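Local coordinates for DUF416 domain-containing protein (Shewanella baltica, PDB 2Q9R) that is of unknown function, belongs to the all-helical DUF416 family and was crystallised with benzoic acid bound, at residues Glu55-Ser60 / Ser103-Ala108. Numbering follows the deposited sequence.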
ATOM      1  N   GLU A  55      24.862  -6.995   5.917  1.00 42.06           N
ATOM      2  CA  GLU A  55      25.278  -7.864   6.969  1.00 41.60           C
ATOM      3  C   GLU A  55      26.500  -7.273   7.672  1.00 41.15           C
ATOM      4  O   GLU A  55      26.587  -7.313   8.885  1.00 38.65           O
ATOM      5  CB  GLU A  55      25.590  -9.251   6.367  1.00 47.27           C
ATOM      6  CG  GLU A  55      26.238 -10.253   7.377  1.00 65.53           C
ATOM      7  CD  GLU A  55      25.268 -10.782   8.454  1.00 78.18           C
ATOM      8  OE1 GLU A  55      24.273 -11.442   8.070  1.00 82.80           O
ATOM      9  OE2 GLU A  55      25.518 -10.557   9.669  1.00 78.66           O
ATOM     10  N   LEU A  56      27.403  -6.677   6.894  1.00 37.32           N
ATOM     11  CA  LEU A  56      28.534  -5.943   7.438  1.00 39.41           C
ATOM     12  C   LEU A  56      28.078  -4.697   8.201  1.00 39.00           C
ATOM     13  O   LEU A  56      28.621  -4.392   9.251  1.00 40.14           O
ATOM     14  CB  LEU A  56      29.534  -5.608   6.311  1.00 36.32           C
ATOM     15  CG  LEU A  56      30.293  -6.804   5.684  1.00 45.54           C
ATOM     16  CD1 LEU A  56      31.087  -6.391   4.426  1.00 49.35           C
ATOM     17  CD2 LEU A  56      31.272  -7.414   6.666  1.00 42.37           C
ATOM     18  N   LEU A  57      27.055  -3.988   7.719  1.00 41.49           N
ATOM     19  CA  LEU A  57      26.526  -2.857   8.494  1.00 41.63           C
ATOM     20  C   LEU A  57      25.919  -3.324   9.824  1.00 42.88           C
ATOM     21  O   LEU A  57      26.118  -2.682  10.867  1.00 47.53           O
ATOM     22  CB  LEU A  57      25.484  -2.050   7.698  1.00 43.04           C
ATOM     23  CG  LEU A  57      26.104  -1.252   6.545  1.00 39.71           C
ATOM     24  CD1 LEU A  57      25.060  -0.933   5.471  1.00 43.68           C
ATOM     25  CD2 LEU A  57      26.841  -0.005   7.031  1.00 43.61           C
ATOM     26  N   TRP A  58      25.186  -4.428   9.801  1.00 44.71           N
ATOM     27  CA  TRP A  58      24.645  -4.959  11.054  1.00 43.48           C
ATOM     28  C   TRP A  58      25.787  -5.336  12.006  1.00 44.56           C
ATOM     29  O   TRP A  58      25.756  -4.975  13.187  1.00 44.25           O
ATOM     30  CB  TRP A  58      23.722  -6.137  10.824  1.00 42.47           C
ATOM     31  CG  TRP A  58      22.392  -5.733  10.274  1.00 40.60           C
ATOM     32  CD1 TRP A  58      21.911  -6.015   9.040  1.00 41.46           C
ATOM     33  CD2 TRP A  58      21.379  -4.962  10.933  1.00 37.99           C
ATOM     34  NE1 TRP A  58      20.650  -5.474   8.882  1.00 39.37           N
ATOM     35  CE2 TRP A  58      20.298  -4.830  10.032  1.00 40.51           C
ATOM     36  CE3 TRP A  58      21.264  -4.384  12.193  1.00 38.27           C
ATOM     37  CZ2 TRP A  58      19.157  -4.108  10.348  1.00 38.44           C
ATOM     38  CZ3 TRP A  58      20.099  -3.702  12.521  1.00 36.52           C
ATOM     39  CH2 TRP A  58      19.065  -3.589  11.619  1.00 34.99           C
ATOM     40  N   GLN A  59      26.774  -6.082  11.496  1.00 44.34           N
ATOM     41  CA  GLN A  59      27.902  -6.495  12.322  1.00 46.36           C
ATOM     42  C   GLN A  59      28.676  -5.313  12.880  1.00 46.68           C
ATOM     43  O   GLN A  59      29.222  -5.379  13.994  1.00 47.39           O
ATOM     44  CB  GLN A  59      28.844  -7.386  11.523  1.00 49.05           C
ATOM     45  CG  GLN A  59      28.316  -8.780  11.258  1.00 51.46           C
ATOM     46  CD  GLN A  59      28.204  -9.538  12.532  1.00 54.89           C
ATOM     47  OE1 GLN A  59      29.161  -9.588  13.316  1.00 64.17           O
ATOM     48  NE2 GLN A  59      27.011 -10.107  12.793  1.00 60.24           N
ATOM     49  N   SER A  60      28.756  -4.229  12.115  1.00 45.87           N
ATOM     50  CA  SER A  60      29.437  -3.023  12.609  1.00 45.69           C
ATOM     51  C   SER A  60      28.800  -2.490  13.867  1.00 46.24           C
ATOM     52  O   SER A  60      29.486  -1.881  14.718  1.00 44.60           O
ATOM     53  CB  SER A  60      29.425  -1.901  11.584  1.00 45.17           C
ATOM     54  OG  SER A  60      29.976  -2.414  10.389  1.00 63.15           O
ATOM     55  N   SER A 103      24.947   2.778  -0.063  1.00 39.81           N
ATOM     56  CA  SER A 103      26.198   3.445  -0.401  1.00 42.26           C
ATOM     57  C   SER A 103      26.409   4.702   0.440  1.00 42.19           C
ATOM     58  O   SER A 103      27.499   4.933   0.932  1.00 43.93           O
ATOM     59  CB  SER A 103      26.250   3.826  -1.877  1.00 43.20           C
ATOM     60  OG  SER A 103      26.108   2.701  -2.723  1.00 46.62           O
ATOM     61  N   THR A 104      25.371   5.537   0.541  1.00 44.00           N
ATOM     62  CA  THR A 104      25.401   6.757   1.359  1.00 41.94           C
ATOM     63  C   THR A 104      25.721   6.441   2.836  1.00 41.18           C
ATOM     64  O   THR A 104      26.565   7.066   3.442  1.00 41.89           O
ATOM     65  CB  THR A 104      24.052   7.493   1.260  1.00 45.94           C
ATOM     66  OG1 THR A 104      23.769   7.754  -0.121  1.00 48.59           O
ATOM     67  CG2 THR A 104      24.048   8.797   2.067  1.00 48.87           C
ATOM     68  N   LEU A 105      25.076   5.429   3.396  1.00 43.70           N
ATOM     69  CA  LEU A 105      25.355   5.050   4.795  1.00 43.12           C
ATOM     70  C   LEU A 105      26.786   4.551   5.025  1.00 45.79           C
ATOM     71  O   LEU A 105      27.449   4.947   6.016  1.00 43.21           O
ATOM     72  CB  LEU A 105      24.314   4.018   5.259  1.00 41.39           C
ATOM     73  CG  LEU A 105      24.554   3.434   6.638  1.00 46.31           C
ATOM     74  CD1 LEU A 105      24.739   4.562   7.712  1.00 43.12           C
ATOM     75  CD2 LEU A 105      23.396   2.478   6.962  1.00 36.83           C
ATOM     76  N   LEU A 106      27.262   3.646   4.159  1.00 45.73           N
ATOM     77  CA  LEU A 106      28.640   3.199   4.246  1.00 44.89           C
ATOM     78  C   LEU A 106      29.591   4.377   4.087  1.00 45.24           C
ATOM     79  O   LEU A 106      30.573   4.485   4.812  1.00 43.24           O
ATOM     80  CB  LEU A 106      28.960   2.171   3.170  1.00 48.71           C
ATOM     81  CG  LEU A 106      28.691   0.697   3.424  1.00 51.16           C
ATOM     82  CD1 LEU A 106      28.805  -0.079   2.115  1.00 52.87           C
ATOM     83  CD2 LEU A 106      29.656   0.160   4.469  1.00 47.93           C
ATOM     84  N   GLY A 107      29.290   5.274   3.154  1.00 45.31           N
ATOM     85  CA  GLY A 107      30.136   6.456   2.959  1.00 46.85           C
ATOM     86  C   GLY A 107      30.140   7.383   4.160  1.00 48.52           C
ATOM     87  O   GLY A 107      31.171   7.947   4.505  1.00 49.51           O
ATOM     88  N   ALA A 108      28.992   7.509   4.815  1.00 49.64           N
ATOM     89  CA  ALA A 108      28.843   8.360   5.995  1.00 51.14           C
ATOM     90  C   ALA A 108      29.593   7.801   7.208  1.00 49.80           C
ATOM     91  O   ALA A 108      30.234   8.548   7.936  1.00 50.37           O
ATOM     92  CB  ALA A 108      27.378   8.564   6.313  1.00 50.21           C
TER
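L57 reaches out from helix 47-62 and puts its two methyls against two consecutive leucines, L105 and L106, of helix 92-111. Its bond from CA to CB already heads for the other helix. Its CG sits anti to the carbonyl carbon (chi1 -70°), which carries the fork outward, and the two branches then divide the work. CD1 meets CD2 of L105 at 4.1 Å. CD2 does more: it lies 3.8 Å from CD2 of L106, touches CG of the same residue, and also lies about 4.1 Å from CG of L105. CD1 thus finds its nearest partner in L105, while CD2 touches both leucines.

The two partners get there differently. The bond from CA to CB of L105 aims at the other helix, and the L57 and L105 side chains run roughly antiparallel alongside one another. L106 leaves its helix to one side, and its end swings back so that CD2 makes the closest approach. The closest pair of CA atoms, those of L57 and L106, is 7.7 Å apart.

T25 of helix 17-42 touches both L57 and L105, while L74 and L77 of helix 70-79 pack on L106, so the contact belongs to the buried interior of a helical bundle. No hydrogen bond crosses between the segments; these helices meet here through apolar leucine packing, methyl against methyl and methine, so burial of apolar surface rather than directional bonding holds the two segments together here.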